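Local coordinates for leucine-rich repeat protein TpLRR (Treponema pallidum, PDB 6MLX) that is of unknown function but is a secreted, probably periplasmic protein built of BspA-type leucine-rich repeats, at residues Ile117-Phe122 / Ile140-Phe145. Numbering follows the deposited sequence.
Sequences IGQDVF and IGSGAF
Three backbone hydrogen bonds tie Ile117-Phe122 to Ile140-Phe145. Gly141 N donates to Ile117 O at 2.7 Å, and the donor is tilted slightly from the carbonyl plane. Asp120 N donates to Ser142 O and Phe122 N to Ala144 O, each at 2.9 Å and each in the carbonyl plane. CA-H...O contacts between the two backbones add to these bonds. The straightest runs from Asp120 CA to Gly143 O, with an angle of 161° at the hydrogen.

A water bridges Asp120 and Ser142. It donates to Asp120 OD2 at 2.7 Å and also bonds Ser142 OG. The other carboxylate oxygen, Asp120 OD1, forms a salt bridge with Arg146, so the acid is gripped at both oxygens. Ser142 OG lies between its own backbone N and carbonyl carbon, facing the end of Gln119. Its contact with Gln119 OE1 is weak.

The two segments are equivalent parts of neighbouring turns of the leucine-rich repeat solenoid. Each leaves a short strand at its isoleucine and passes through a type II turn, Gly118 to Val121 or Gly141 to Ala144. Ile117 and Ile140 form a parallel bridge. Gly141, without a side chain, lies close against the backbone of Gly118 and Gln119.

The side chains of Phe122 and Phe145 run in the same direction next to each other. In both, CG lies anti to the carbonyl carbon and the second torsion is nearly the same, so the ring planes are only 7° apart. The rings are offset so far that little of one lies over the other, with centroids 5.6 Å apart. Phe122 CD2 touches Phe145 CE1. Ala144 O sits at the edge of the Phe122 ring, and Val121 CG1 lies above one face, toward its rim. Phe99 continues the row beyond Phe122. Ile117 CG2 meets the Ala144 methyl more loosely, and Leu167 packs against Ile140 and Ala144.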
loop_
_atom_site.group_PDB
_atom_site.type_symbol
_atom_site.label_atom_id
_atom_site.label_comp_id
_atom_site.label_asym_id
_atom_site.label_seq_id
_atom_site.Cartn_x
_atom_site.Cartn_y
_atom_site.Cartn_z
ATOM N N ILE A 117 0.016 4.564 -5.956
ATOM C CA ILE A 117 -0.415 3.298 -5.376
ATOM C C ILE A 117 -1.128 2.512 -6.476
ATOM O O ILE A 117 -2.143 2.972 -7.016
ATOM C CB ILE A 117 -1.330 3.517 -4.159
ATOM C CG1 ILE A 117 -0.582 4.308 -3.069
ATOM C CG2 ILE A 117 -1.824 2.177 -3.634
ATOM C CD1 ILE A 117 -1.413 4.670 -1.840
ATOM N N GLY A 118 -0.592 1.342 -6.819
ATOM C CA GLY A 118 -1.135 0.553 -7.910
ATOM C C GLY A 118 -2.437 -0.139 -7.537
ATOM O O GLY A 118 -2.960 -0.004 -6.431
ATOM N N GLN A 119 -2.963 -0.910 -8.492
ATOM C CA GLN A 119 -4.187 -1.674 -8.255
ATOM C C GLN A 119 -3.992 -2.707 -7.148
ATOM O O GLN A 119 -2.926 -3.316 -7.028
ATOM C CB GLN A 119 -4.633 -2.397 -9.537
ATOM C CG GLN A 119 -4.936 -1.504 -10.708
ATOM C CD GLN A 119 -5.460 -2.265 -11.926
ATOM O OE1 GLN A 119 -6.221 -1.712 -12.728
ATOM N NE2 GLN A 119 -5.048 -3.529 -12.075
ATOM N N ASP A 120 -5.041 -2.904 -6.341
ATOM C CA ASP A 120 -5.136 -4.021 -5.391
ATOM C C ASP A 120 -3.961 -4.085 -4.413
ATOM O O ASP A 120 -3.617 -5.164 -3.916
ATOM C CB ASP A 120 -5.281 -5.362 -6.128
ATOM C CG ASP A 120 -6.551 -5.425 -6.973
ATOM O OD1 ASP A 120 -7.631 -5.648 -6.411
ATOM O OD2 ASP A 120 -6.483 -5.213 -8.197
ATOM N N VAL A 121 -3.346 -2.940 -4.097
ATOM C CA VAL A 121 -2.106 -2.971 -3.323
ATOM C C VAL A 121 -2.360 -3.516 -1.925
ATOM O O VAL A 121 -1.573 -4.317 -1.406
ATOM C CB VAL A 121 -1.450 -1.578 -3.281
ATOM C CG1 VAL A 121 -0.468 -1.492 -2.109
ATOM C CG2 VAL A 121 -0.721 -1.301 -4.601
ATOM N N PHE A 122 -3.458 -3.104 -1.296
ATOM C CA PHE A 122 -3.805 -3.588 0.033
ATOM C C PHE A 122 -5.011 -4.515 -0.013
ATOM O O PHE A 122 -5.743 -4.643 0.968
ATOM C CB PHE A 122 -4.021 -2.413 0.985
ATOM C CG PHE A 122 -2.798 -1.549 1.128
ATOM C CD1 PHE A 122 -1.729 -1.965 1.917
ATOM C CD2 PHE A 122 -2.685 -0.355 0.424
ATOM C CE1 PHE A 122 -0.580 -1.188 2.024
ATOM C CE2 PHE A 122 -1.553 0.427 0.534
ATOM C CZ PHE A 122 -0.489 0.006 1.322
ATOM N N ILE A 140 -4.020 6.409 -7.513
ATOM C CA ILE A 140 -4.464 5.289 -6.683
ATOM C C ILE A 140 -5.255 4.321 -7.555
ATOM O O ILE A 140 -6.337 4.665 -8.039
ATOM C CB ILE A 140 -5.331 5.749 -5.500
ATOM C CG1 ILE A 140 -4.651 6.877 -4.721
ATOM C CG2 ILE A 140 -5.621 4.562 -4.587
ATOM C CD1 ILE A 140 -5.585 7.605 -3.772
ATOM N N GLY A 141 -4.745 3.096 -7.705
ATOM C CA GLY A 141 -5.334 2.139 -8.615
ATOM C C GLY A 141 -6.625 1.520 -8.108
ATOM O O GLY A 141 -7.001 1.628 -6.935
ATOM N N SER A 142 -7.309 0.842 -9.032
ATOM C CA SER A 142 -8.564 0.187 -8.705
ATOM C C SER A 142 -8.345 -0.906 -7.660
ATOM O O SER A 142 -7.281 -1.523 -7.585
ATOM C CB SER A 142 -9.195 -0.385 -9.976
ATOM O OG SER A 142 -8.399 -1.426 -10.483
ATOM N N GLY A 143 -9.359 -1.108 -6.815
ATOM C CA GLY A 143 -9.294 -2.124 -5.780
ATOM C C GLY A 143 -8.198 -1.955 -4.743
ATOM O O GLY A 143 -7.867 -2.923 -4.045
ATOM N N ALA A 144 -7.632 -0.748 -4.610
ATOM C CA ALA A 144 -6.468 -0.560 -3.749
ATOM C C ALA A 144 -6.735 -1.007 -2.315
ATOM O O ALA A 144 -5.828 -1.508 -1.650
ATOM C CB ALA A 144 -6.019 0.899 -3.770
ATOM N N PHE A 145 -7.962 -0.842 -1.828
ATOM C CA PHE A 145 -8.324 -1.299 -0.493
ATOM C C PHE A 145 -9.445 -2.337 -0.538
ATOM O O PHE A 145 -10.270 -2.417 0.375
ATOM C CB PHE A 145 -8.690 -0.105 0.384
ATOM C CG PHE A 145 -7.585 0.890 0.489
ATOM C CD1 PHE A 145 -6.523 0.668 1.359
ATOM C CD2 PHE A 145 -7.571 2.022 -0.321
ATOM C CE1 PHE A 145 -5.477 1.576 1.449
ATOM C CE2 PHE A 145 -6.528 2.934 -0.242
ATOM C CZ PHE A 145 -5.483 2.709 0.644
HETATM O O HOH W 1 -8.611 -4.165 -9.542
#